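Local coordinates for substrate binding periplasmic protein (Ralstonia solanacearum, PDB 3LOP), which binds leucine in the cleft between the two lobes of a periplasmic binding protein fold and probably serves amino acid uptake, at residues Thr83-Glu87 / Glu150-Gly154; Tyr178-Ala183 / Gly203-Pro208; Val189-Leu193 / Gln215-Gly221; Ser229-Pro233 / Leu282-Ala286. One frame throughout, in Å; residues are numbered along the deposited sequence.

Interaction 1 of 4, residues Thr83-Glu87 / Glu150-Gly154; sequences TANVE and EDALG. With LEU (leucine), chain B.
A152 CB is the close-packed point of this contact. T83 CG2 meets A152 CB at 3.5 Å, and E87 OE1 reaches the same methyl from the next helical turn. CG2 of T83 lies anti to the backbone N, and this turns the methyl to A152 while OG1 bonds to T107. The other oxygen of E87, OE2, is taken by S111. A84 CB stands further off, 4.4 Å from A152 CB. On that side the contact is looser and wetter. A water accepts from A84 N at 3.0 Å and donates to D151 OD2 at 2.6 Å. D151 is the N-cap of the second helix: L153 N donates to its OD1 at 2.9 Å, from above the carboxylate plane. OD2 also forms a salt bridge with R180. T83 and L153 both line the leucine pocket. L153 CD2 lies 3.7 Å from LEU CD2. Helix 83-91 follows strand 74-78 of the five-stranded parallel sheet, and helix 152-166 follows strand 144-149 of the four-stranded one. The contact thus bridges the two lobes beside the leucine cleft, and Y125 of helix 125-138 touches both T83 and L153.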
loop_
_atom_site.group_PDB
_atom_site.type_symbol
_atom_site.label_atom_id
_atom_site.label_comp_id
_atom_site.label_asym_id
_atom_site.label_seq_id
_atom_site.Cartn_x
_atom_site.Cartn_y
_atom_site.Cartn_z
ATOM N N THR A 83 -4.427 6.250 -5.289
ATOM C CA THR A 83 -5.741 5.831 -5.753
ATOM C C THR A 83 -6.098 6.583 -7.030
ATOM O O THR A 83 -6.567 5.984 -7.999
ATOM C CB THR A 83 -6.823 6.106 -4.680
ATOM O OG1 THR A 83 -6.619 5.228 -3.568
ATOM C CG2 THR A 83 -8.215 5.866 -5.237
ATOM N N ALA A 84 -5.869 7.895 -7.034
ATOM C CA ALA A 84 -6.185 8.703 -8.209
ATOM C C ALA A 84 -5.328 8.302 -9.405
ATOM O O ALA A 84 -5.796 8.300 -10.543
ATOM C CB ALA A 84 -5.988 10.192 -7.901
ATOM N N ASN A 85 -4.073 7.953 -9.142
ATOM C CA ASN A 85 -3.155 7.562 -10.201
ATOM C C ASN A 85 -3.588 6.267 -10.877
ATOM O O ASN A 85 -3.619 6.180 -12.101
ATOM C CB ASN A 85 -1.737 7.421 -9.638
ATOM C CG ASN A 85 -1.218 8.720 -9.046
ATOM O OD1 ASN A 85 -0.340 9.376 -9.615
ATOM N ND2 ASN A 85 -1.767 9.104 -7.903
ATOM N N VAL A 86 -3.931 5.261 -10.082
ATOM C CA VAL A 86 -4.359 3.997 -10.655
ATOM C C VAL A 86 -5.709 4.146 -11.348
ATOM O O VAL A 86 -5.922 3.580 -12.416
ATOM C CB VAL A 86 -4.457 2.894 -9.587
ATOM C CG1 VAL A 86 -4.951 1.601 -10.225
ATOM C CG2 VAL A 86 -3.096 2.676 -8.945
ATOM N N GLU A 87 -6.618 4.909 -10.750
ATOM C CA GLU A 87 -7.927 5.093 -11.365
ATOM C C GLU A 87 -7.798 5.774 -12.726
ATOM O O GLU A 87 -8.611 5.534 -13.619
ATOM C CB GLU A 87 -8.862 5.874 -10.431
ATOM C CG GLU A 87 -9.189 5.101 -9.153
ATOM C CD GLU A 87 -10.240 5.767 -8.282
ATOM O OE1 GLU A 87 -10.420 6.998 -8.383
ATOM O OE2 GLU A 87 -10.879 5.056 -7.477
ATOM N N GLU A 150 -7.651 15.507 -0.143
ATOM C CA GLU A 150 -8.632 16.111 -1.034
ATOM C C GLU A 150 -8.606 15.542 -2.451
ATOM O O GLU A 150 -8.287 16.242 -3.416
ATOM C CB GLU A 150 -8.434 17.627 -1.062
ATOM C CG GLU A 150 -9.587 18.386 -1.688
ATOM C CD GLU A 150 -9.563 19.856 -1.330
ATOM O OE1 GLU A 150 -8.522 20.509 -1.559
ATOM O OE2 GLU A 150 -10.586 20.358 -0.815
ATOM N N ASP A 151 -8.946 14.261 -2.554
ATOM C CA ASP A 151 -8.996 13.550 -3.826
ATOM C C ASP A 151 -9.623 12.173 -3.603
ATOM O O ASP A 151 -10.252 11.936 -2.568
ATOM C CB ASP A 151 -7.591 13.433 -4.442
ATOM C CG ASP A 151 -6.769 12.303 -3.851
ATOM O OD1 ASP A 151 -7.065 11.860 -2.721
ATOM O OD2 ASP A 151 -5.807 11.870 -4.524
ATOM N N ALA A 152 -9.456 11.267 -4.562
ATOM C CA ALA A 152 -10.037 9.928 -4.457
ATOM C C ALA A 152 -9.713 9.177 -3.161
ATOM O O ALA A 152 -10.566 8.466 -2.629
ATOM C CB ALA A 152 -9.624 9.092 -5.661
ATOM N N LEU A 153 -8.492 9.321 -2.653
ATOM C CA LEU A 153 -8.120 8.637 -1.417
ATOM C C LEU A 153 -8.995 9.102 -0.260
ATOM O O LEU A 153 -9.519 8.285 0.496
ATOM C CB LEU A 153 -6.646 8.887 -1.069
ATOM C CG LEU A 153 -6.238 8.436 0.343
ATOM C CD1 LEU A 153 -6.473 6.939 0.492
ATOM C CD2 LEU A 153 -4.779 8.783 0.601
ATOM N N GLY A 154 -9.148 10.418 -0.124
ATOM C CA GLY A 154 -9.962 10.964 0.948
ATOM C C GLY A 154 -11.417 10.557 0.828
ATOM O O GLY A 154 -12.086 10.300 1.830
HETATM N N LEU B . -1.240 4.478 -2.718
HETATM C CA LEU B . -1.105 5.616 -1.766
HETATM C C LEU B . -0.058 5.296 -0.718
HETATM O O LEU B . 0.457 6.255 -0.111
HETATM C CB LEU B . -2.443 5.868 -1.092
HETATM C CG LEU B . -3.485 5.899 -2.204
HETATM C CD1 LEU B . -4.719 5.241 -1.774
HETATM C CD2 LEU B . -3.739 7.292 -2.620
HETATM O OXT LEU B . 0.225 4.093 -0.518
HETATM O O HOH W 1 -4.564 9.602 -4.968
#

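Interaction 2 of 4, residues Tyr178-Ala183 / Gly203-Pro208; sequences YPRNTA and GATAEP
The backbones of Y178-A183 and G203-P208 come closest at A183 and P208, whose CA atoms are 4.1 Å apart. The first segment leaves its strand through a type II beta turn from P179 to T182. The second leaves its strand at G203 and enters a helix at A206, with T205 as the N-cap residue. The turn is braced by T182 OG1, which donates to P179 O at 2.6 Å. Y178 carries most of the side-chain contact. Its CG sits between the backbone N and the carbonyl carbon (chi1 73°), and the ring reaches to the start of the helix. P208 CB lies over one ring face in a CH-pi contact, 3.7 Å from the centroid of the Y178 ring. A204 CB packs against Y178 CE2 at 3.3 Å. At the tip, T205 N donates to Y178 OH at 3.0 Å with an angle of 154°. The same hydroxyl is bonded to Q149, so two bonds hold it, with P208 over the ring face. A water donates to T182 O and is also bonded to T205 OG1. At the other end of the contact, A183 CB rests on E207 CG at 3.4 Å, while E207 OE1 bonds to S17. Strand 144-149 lies between strands 174-178 and 199-203 in the parallel sheet. The contact joins the loops at the C-terminal ends of these flanking strands, and T205 lines the leucine pocket there.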
loop_
_atom_site.group_PDB
_atom_site.type_symbol
_atom_site.label_atom_id
_atom_site.label_comp_id
_atom_site.label_asym_id
_atom_site.label_seq_id
_atom_site.Cartn_x
_atom_site.Cartn_y
_atom_site.Cartn_z
ATOM N N TYR A 178 -6.666 18.025 3.324
ATOM C CA TYR A 178 -5.360 18.579 2.987
ATOM C C TYR A 178 -5.163 18.235 1.508
ATOM O O TYR A 178 -5.704 17.243 1.022
ATOM C CB TYR A 178 -4.256 17.961 3.856
ATOM C CG TYR A 178 -3.904 16.540 3.500
ATOM C CD1 TYR A 178 -3.002 16.262 2.470
ATOM C CD2 TYR A 178 -4.502 15.471 4.159
ATOM C CE1 TYR A 178 -2.713 14.952 2.104
ATOM C CE2 TYR A 178 -4.218 14.158 3.799
ATOM C CZ TYR A 178 -3.327 13.907 2.770
ATOM O OH TYR A 178 -3.058 12.613 2.395
ATOM N N PRO A 179 -4.398 19.055 0.771
ATOM C CA PRO A 179 -4.138 18.841 -0.662
ATOM C C PRO A 179 -3.244 17.647 -0.990
ATOM O O PRO A 179 -2.233 17.427 -0.329
ATOM C CB PRO A 179 -3.492 20.158 -1.099
ATOM C CG PRO A 179 -3.928 21.146 -0.048
ATOM C CD PRO A 179 -3.846 20.346 1.209
ATOM N N ARG A 180 -3.613 16.887 -2.019
ATOM C CA ARG A 180 -2.815 15.731 -2.414
ATOM C C ARG A 180 -1.426 16.184 -2.857
ATOM O O ARG A 180 -1.248 17.303 -3.343
ATOM C CB ARG A 180 -3.492 14.956 -3.556
ATOM C CG ARG A 180 -3.214 15.504 -4.957
ATOM C CD ARG A 180 -4.033 14.777 -6.016
ATOM N NE ARG A 180 -3.817 13.332 -6.005
ATOM C CZ ARG A 180 -2.781 12.714 -6.567
ATOM N NH1 ARG A 180 -1.845 13.407 -7.204
ATOM N NH2 ARG A 180 -2.682 11.395 -6.489
ATOM N N ASN A 181 -0.452 15.302 -2.681
ATOM C CA ASN A 181 0.931 15.564 -3.057
ATOM C C ASN A 181 1.577 16.674 -2.237
ATOM O O ASN A 181 2.553 17.293 -2.664
ATOM C CB ASN A 181 1.026 15.887 -4.550
ATOM C CG ASN A 181 1.920 14.915 -5.294
ATOM O OD1 ASN A 181 2.423 13.948 -4.716
ATOM N ND2 ASN A 181 2.125 15.163 -6.582
ATOM N N THR A 182 1.022 16.926 -1.058
ATOM C CA THR A 182 1.567 17.935 -0.158
ATOM C C THR A 182 1.425 17.411 1.259
ATOM O O THR A 182 0.836 16.353 1.486
ATOM C CB THR A 182 0.793 19.271 -0.214
ATOM O OG1 THR A 182 -0.431 19.142 0.522
ATOM C CG2 THR A 182 0.480 19.659 -1.646
ATOM N N ALA A 183 1.971 18.164 2.205
ATOM C CA ALA A 183 1.880 17.826 3.616
ATOM C C ALA A 183 1.344 19.072 4.318
ATOM O O ALA A 183 1.638 19.317 5.486
ATOM C CB ALA A 183 3.252 17.454 4.164
ATOM N N GLY A 203 -7.062 9.229 6.804
ATOM C CA GLY A 203 -7.229 8.741 5.444
ATOM C C GLY A 203 -6.274 9.588 4.635
ATOM O O GLY A 203 -6.682 10.428 3.829
ATOM N N ALA A 204 -4.985 9.362 4.866
ATOM C CA ALA A 204 -3.940 10.142 4.229
ATOM C C ALA A 204 -2.709 9.333 3.863
ATOM O O ALA A 204 -2.623 8.134 4.134
ATOM C CB ALA A 204 -3.536 11.269 5.162
ATOM N N THR A 205 -1.756 10.016 3.237
ATOM C CA THR A 205 -0.499 9.402 2.848
ATOM C C THR A 205 0.518 9.644 3.960
ATOM O O THR A 205 0.262 10.401 4.897
ATOM C CB THR A 205 0.005 9.978 1.515
ATOM O OG1 THR A 205 0.031 11.409 1.590
ATOM C CG2 THR A 205 -0.919 9.550 0.377
ATOM N N ALA A 206 1.673 8.999 3.846
ATOM C CA ALA A 206 2.721 9.076 4.856
ATOM C C ALA A 206 3.136 10.444 5.392
ATOM O O ALA A 206 3.054 10.681 6.600
ATOM C CB ALA A 206 3.954 8.325 4.358
ATOM N N GLU A 207 3.577 11.339 4.512
ATOM C CA GLU A 207 4.044 12.650 4.958
ATOM C C GLU A 207 2.988 13.506 5.652
ATOM O O GLU A 207 3.225 14.010 6.749
ATOM C CB GLU A 207 4.675 13.424 3.796
ATOM C CG GLU A 207 5.311 14.738 4.235
ATOM C CD GLU A 207 6.123 15.403 3.140
ATOM O OE1 GLU A 207 5.565 15.671 2.056
ATOM O OE2 GLU A 207 7.322 15.664 3.368
ATOM N N PRO A 208 1.818 13.703 5.022
ATOM C CA PRO A 208 0.814 14.519 5.710
ATOM C C PRO A 208 0.366 13.870 7.021
ATOM O O PRO A 208 0.100 14.557 8.004
ATOM C CB PRO A 208 -0.315 14.634 4.679
ATOM C CG PRO A 208 -0.118 13.437 3.790
ATOM C CD PRO A 208 1.379 13.367 3.657
HETATM O O HOH W 2 1.378 13.741 0.185
#

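Interaction 3 of 4, residues Val189-Leu193 / Gln215-Gly221; sequences VDKLL and QYRARGG
The end of helix 206-218 faces helix 186-194, with CA atoms 5.8 Å apart both for V189 and Y216 and for L193 and G221. The two methyls of L193 part company. CD2 packs on Y216 CD1 at 3.5 Å. CD1 lies over one face of the R219 guanidinium, 3.3 Å from R219 NE. V189 CG1 lies 3.5 Å from R219 NH1, and CG2 rests beside the Q215 side chain. R219 bends at chi3 (62°), and this lays its flat end across L193 and up to D190. NH1 and NH2 both donate to the one oxygen D190 OD1, NH1 at 2.7 Å and NH2 at 2.9 Å. D190 OD1 lies nearly in the guanidinium plane, while the carboxylate plane is turned 69° from it. A water lies 2.8 Å from L192 O and is bonded to Y216 OH, which also bonds to A223. G220 is the C-prime residue of a Schellman motif that ends the helix, with G221 N bonded to Y216 O at 2.8 Å. G221 CA lies over one face of the Y216 ring. Two helices of the lobe with the four-stranded sheet thus pack side by side, and L192 and Y216 touch I200 of strand 199-203. Apolar groups and the tyrosine pack inside, and a salt bridge spans the solvent-exposed side. The guanidinium serves both, using its edge for charge and one face for packing.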
loop_
_atom_site.group_PDB
_atom_site.type_symbol
_atom_site.label_atom_id
_atom_site.label_comp_id
_atom_site.label_asym_id
_atom_site.label_seq_id
_atom_site.Cartn_x
_atom_site.Cartn_y
_atom_site.Cartn_z
ATOM N N VAL A 189 -5.141 20.502 11.207
ATOM C CA VAL A 189 -4.766 20.366 12.605
ATOM C C VAL A 189 -5.580 21.346 13.446
ATOM O O VAL A 189 -6.082 20.990 14.512
ATOM C CB VAL A 189 -3.260 20.641 12.817
ATOM C CG1 VAL A 189 -2.935 20.619 14.309
ATOM C CG2 VAL A 189 -2.429 19.596 12.075
ATOM N N ASP A 190 -5.720 22.579 12.962
ATOM C CA ASP A 190 -6.489 23.577 13.699
ATOM C C ASP A 190 -7.919 23.095 13.911
ATOM O O ASP A 190 -8.449 23.153 15.021
ATOM C CB ASP A 190 -6.540 24.914 12.947
ATOM C CG ASP A 190 -5.175 25.552 12.771
ATOM O OD1 ASP A 190 -4.305 25.373 13.647
ATOM O OD2 ASP A 190 -4.980 26.258 11.757
ATOM N N LYS A 191 -8.536 22.611 12.840
ATOM C CA LYS A 191 -9.915 22.144 12.889
ATOM C C LYS A 191 -10.150 20.930 13.783
ATOM O O LYS A 191 -11.098 20.908 14.565
ATOM C CB LYS A 191 -10.412 21.837 11.473
ATOM C CG LYS A 191 -11.901 21.557 11.394
ATOM C CD LYS A 191 -12.368 21.421 9.954
ATOM C CE LYS A 191 -13.875 21.231 9.888
ATOM N NZ LYS A 191 -14.358 21.042 8.491
ATOM N N LEU A 192 -9.296 19.918 13.675
ATOM C CA LEU A 192 -9.486 18.724 14.487
ATOM C C LEU A 192 -9.113 18.915 15.956
ATOM O O LEU A 192 -9.629 18.211 16.823
ATOM C CB LEU A 192 -8.731 17.544 13.867
ATOM C CG LEU A 192 -9.337 17.119 12.522
ATOM C CD1 LEU A 192 -8.514 16.009 11.893
ATOM C CD2 LEU A 192 -10.774 16.662 12.736
ATOM N N LEU A 193 -8.225 19.865 16.238
ATOM C CA LEU A 193 -7.846 20.151 17.618
ATOM C C LEU A 193 -9.064 20.733 18.333
ATOM O O LEU A 193 -9.308 20.447 19.507
ATOM C CB LEU A 193 -6.710 21.176 17.671
ATOM C CG LEU A 193 -5.265 20.686 17.603
ATOM C CD1 LEU A 193 -4.334 21.883 17.466
ATOM C CD2 LEU A 193 -4.929 19.888 18.860
ATOM N N GLN A 215 2.148 17.577 14.874
ATOM C CA GLN A 215 1.550 18.861 15.232
ATOM C C GLN A 215 0.339 18.734 16.147
ATOM O O GLN A 215 0.188 19.500 17.097
ATOM C CB GLN A 215 1.160 19.620 13.963
ATOM C CG GLN A 215 2.353 20.073 13.130
ATOM C CD GLN A 215 1.953 20.583 11.759
ATOM O OE1 GLN A 215 1.004 21.354 11.623
ATOM N NE2 GLN A 215 2.687 20.163 10.733
ATOM N N TYR A 216 -0.533 17.775 15.854
ATOM C CA TYR A 216 -1.728 17.566 16.662
ATOM C C TYR A 216 -1.352 17.266 18.111
ATOM O O TYR A 216 -1.887 17.877 19.036
ATOM C CB TYR A 216 -2.556 16.413 16.082
ATOM C CG TYR A 216 -3.800 16.070 16.875
ATOM C CD1 TYR A 216 -4.898 16.929 16.899
ATOM C CD2 TYR A 216 -3.868 14.894 17.622
ATOM C CE1 TYR A 216 -6.034 16.625 17.650
ATOM C CE2 TYR A 216 -4.995 14.582 18.372
ATOM C CZ TYR A 216 -6.073 15.452 18.385
ATOM O OH TYR A 216 -7.178 15.153 19.152
ATOM N N ARG A 217 -0.429 16.327 18.304
ATOM C CA ARG A 217 0.009 15.957 19.645
ATOM C C ARG A 217 0.795 17.080 20.321
ATOM O O ARG A 217 0.622 17.336 21.510
ATOM C CB ARG A 217 0.862 14.684 19.593
ATOM C CG ARG A 217 0.063 13.391 19.457
ATOM C CD ARG A 217 -0.451 12.901 20.812
ATOM N NE ARG A 217 -1.001 11.551 20.714
ATOM C CZ ARG A 217 -2.290 11.264 20.556
ATOM N NH1 ARG A 217 -3.197 12.233 20.487
ATOM N NH2 ARG A 217 -2.672 9.999 20.444
ATOM N N ALA A 218 1.650 17.758 19.561
ATOM C CA ALA A 218 2.454 18.838 20.121
ATOM C C ALA A 218 1.584 19.965 20.658
ATOM O O ALA A 218 1.955 20.645 21.617
ATOM C CB ALA A 218 3.413 19.380 19.065
ATOM N N ARG A 219 0.422 20.156 20.045
ATOM C CA ARG A 219 -0.478 21.219 20.458
ATOM C C ARG A 219 -1.543 20.790 21.464
ATOM O O ARG A 219 -2.508 21.513 21.701
ATOM C CB ARG A 219 -1.121 21.848 19.222
ATOM C CG ARG A 219 -0.105 22.546 18.324
ATOM C CD ARG A 219 -0.708 22.966 16.998
ATOM N NE ARG A 219 -1.792 23.926 17.171
ATOM C CZ ARG A 219 -2.518 24.415 16.173
ATOM N NH1 ARG A 219 -2.274 24.037 14.924
ATOM N NH2 ARG A 219 -3.495 25.274 16.426
ATOM N N GLY A 220 -1.368 19.612 22.053
ATOM C CA GLY A 220 -2.311 19.151 23.058
ATOM C C GLY A 220 -3.405 18.182 22.656
ATOM O O GLY A 220 -4.254 17.841 23.481
ATOM N N GLY A 221 -3.394 17.735 21.406
ATOM C CA GLY A 221 -4.407 16.797 20.952
ATOM C C GLY A 221 -4.262 15.464 21.660
ATOM O O GLY A 221 -3.167 14.905 21.713
HETATM O O HOH W 3 -9.086 16.999 19.288
#

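Interaction 4 of 4, residues Ser229-Pro233 / Leu282-Ala286; sequences SSIDP and LSFRA. With LEU (leucine), chain B.
R285 and D232 meet at the start of helix 284-303, where R285 N donates to D232 OD2 at 3.1 Å with an angle of 161°. R285 CB lies near D232 OD2, and CG comes closer, 3.6 Å from D232 OD2. The chain then folds at chi2 (-38°) and chi3 (-68°), bringing CD and NE past S229 O. That oxygen lies over one face of the guanidinium. NE forms a salt bridge with E288, which helps to fix the group's rotation. Both terminal nitrogens donate to the ligand carboxylate, with NH1 2.9 Å from LEU OXT and NH2 3.0 Å from it. NH1 also donates to a water that in turn bonds to S230 O and D232 N. D232 is the N-cap of helix 233-240, where its OD1 accepts from G234 N. A second water links OD1 to F284 N, and a third links OD2 to S283 OG. S283 caps the other helix through A286 N, which donates to S283 OG at 3.1 Å. Beside these polar groups, P233 CG packs on F284 CE2 at 3.5 Å. R285 thus binds the ligand carboxylate from the start of helix 284-303. The contact reaches from that helix, where R285 touches T21 and A24 of helix 19-38, to the loop between strand 224-227 of the four-stranded sheet and helix 233-240. Y125 of helix 125-138 lies against S229 and S230.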
loop_
_atom_site.group_PDB
_atom_site.type_symbol
_atom_site.label_atom_id
_atom_site.label_comp_id
_atom_site.label_asym_id
_atom_site.label_seq_id
_atom_site.Cartn_x
_atom_site.Cartn_y
_atom_site.Cartn_z
ATOM N N SER A 229 -3.431 1.634 5.759
ATOM C CA SER A 229 -2.141 1.003 5.484
ATOM C C SER A 229 -1.289 1.817 4.512
ATOM O O SER A 229 -0.180 1.418 4.151
ATOM C CB SER A 229 -2.347 -0.411 4.939
ATOM O OG SER A 229 -3.053 -0.386 3.713
ATOM N N SER A 230 -1.822 2.954 4.079
ATOM C CA SER A 230 -1.093 3.849 3.195
ATOM C C SER A 230 -0.066 4.584 4.058
ATOM O O SER A 230 0.818 5.273 3.549
ATOM C CB SER A 230 -2.056 4.852 2.556
ATOM O OG SER A 230 -2.873 5.470 3.538
ATOM N N ILE A 231 -0.201 4.425 5.371
ATOM C CA ILE A 231 0.692 5.056 6.337
ATOM C C ILE A 231 1.564 4.009 7.035
ATOM O O ILE A 231 1.105 3.301 7.928
ATOM C CB ILE A 231 -0.117 5.810 7.403
ATOM C CG1 ILE A 231 -1.012 6.851 6.725
ATOM C CG2 ILE A 231 0.825 6.468 8.406
ATOM C CD1 ILE A 231 -2.103 7.406 7.619
ATOM N N ASP A 232 2.821 3.915 6.619
ATOM C CA ASP A 232 3.757 2.962 7.209
ATOM C C ASP A 232 4.044 3.416 8.644
ATOM O O ASP A 232 4.582 4.502 8.858
ATOM C CB ASP A 232 5.048 2.956 6.386
ATOM C CG ASP A 232 5.994 1.846 6.788
ATOM O OD1 ASP A 232 6.205 1.653 8.003
ATOM O OD2 ASP A 232 6.536 1.175 5.883
ATOM N N PRO A 233 3.689 2.593 9.646
ATOM C CA PRO A 233 3.939 2.989 11.038
ATOM C C PRO A 233 5.411 3.221 11.365
ATOM O O PRO A 233 5.738 3.966 12.291
ATOM C CB PRO A 233 3.327 1.841 11.840
ATOM C CG PRO A 233 3.501 0.669 10.928
ATOM C CD PRO A 233 3.120 1.236 9.580
ATOM N N LEU A 282 14.263 -2.590 5.895
ATOM C CA LEU A 282 13.073 -3.401 6.098
ATOM C C LEU A 282 11.964 -2.466 6.574
ATOM O O LEU A 282 12.150 -1.718 7.535
ATOM C CB LEU A 282 13.353 -4.470 7.158
ATOM C CG LEU A 282 12.189 -5.333 7.650
ATOM C CD1 LEU A 282 11.612 -6.144 6.497
ATOM C CD2 LEU A 282 12.688 -6.256 8.757
ATOM N N SER A 283 10.823 -2.494 5.891
ATOM C CA SER A 283 9.688 -1.652 6.255
ATOM C C SER A 283 8.424 -2.266 5.686
ATOM O O SER A 283 8.489 -3.148 4.831
ATOM C CB SER A 283 9.848 -0.244 5.679
ATOM O OG SER A 283 9.701 -0.258 4.267
ATOM N N PHE A 284 7.275 -1.790 6.149
ATOM C CA PHE A 284 6.012 -2.309 5.653
ATOM C C PHE A 284 5.875 -2.142 4.140
ATOM O O PHE A 284 5.535 -3.097 3.443
ATOM C CB PHE A 284 4.836 -1.628 6.363
ATOM C CG PHE A 284 4.345 -2.374 7.575
ATOM C CD1 PHE A 284 3.579 -3.530 7.435
ATOM C CD2 PHE A 284 4.658 -1.929 8.856
ATOM C CE1 PHE A 284 3.130 -4.234 8.557
ATOM C CE2 PHE A 284 4.215 -2.623 9.985
ATOM C CZ PHE A 284 3.450 -3.778 9.833
ATOM N N ARG A 285 6.151 -0.948 3.624
ATOM C CA ARG A 285 6.014 -0.733 2.188
ATOM C C ARG A 285 7.057 -1.502 1.377
ATOM O O ARG A 285 6.784 -1.905 0.249
ATOM C CB ARG A 285 6.061 0.764 1.846
ATOM C CG ARG A 285 5.037 1.636 2.597
ATOM C CD ARG A 285 3.671 0.964 2.785
ATOM N NE ARG A 285 2.909 0.762 1.550
ATOM C CZ ARG A 285 2.193 1.700 0.929
ATOM N NH1 ARG A 285 2.129 2.938 1.411
ATOM N NH2 ARG A 285 1.507 1.386 -0.165
ATOM N N ALA A 286 8.242 -1.726 1.939
ATOM C CA ALA A 286 9.259 -2.480 1.213
ATOM C C ALA A 286 8.804 -3.936 1.129
ATOM O O ALA A 286 9.009 -4.612 0.117
ATOM C CB ALA A 286 10.606 -2.381 1.924
HETATM N N LEU B . -1.240 4.478 -2.718
HETATM C CA LEU B . -1.105 5.616 -1.766
HETATM C C LEU B . -0.058 5.296 -0.718
HETATM O O LEU B . 0.457 6.255 -0.111
HETATM C CB LEU B . -2.443 5.868 -1.092
HETATM C CG LEU B . -3.485 5.899 -2.204
HETATM C CD1 LEU B . -4.719 5.241 -1.774
HETATM C CD2 LEU B . -3.739 7.292 -2.620
HETATM O OXT LEU B . 0.225 4.093 -0.518
HETATM O O HOH W 4 3.489 4.542 3.522
HETATM O O HOH W 5 7.912 -0.211 8.636
HETATM O O HOH W 6 8.382 2.339 3.998
#

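Overall arrangement
Interactions 1, 2 and 4 gather round the leucine pocket, while the centre of interaction 3 lies about 26 Å from the centre of the chain. Interaction 1 meets the end of the ligand's side chain, and interaction 4 chiefly its carboxylate. Interaction 2 is the buried one. It touches interaction 1 through R180 and E150, and S230 OG bonds to A204 O towards interaction 4. Interactions 2 and 3 share helix 206-218, the first at its N-terminal end by the pocket, the second at its C-terminal end near the surface. Charge in interaction 4 serves the ligand; in interaction 3 it joins two helices on their solvent-exposed side.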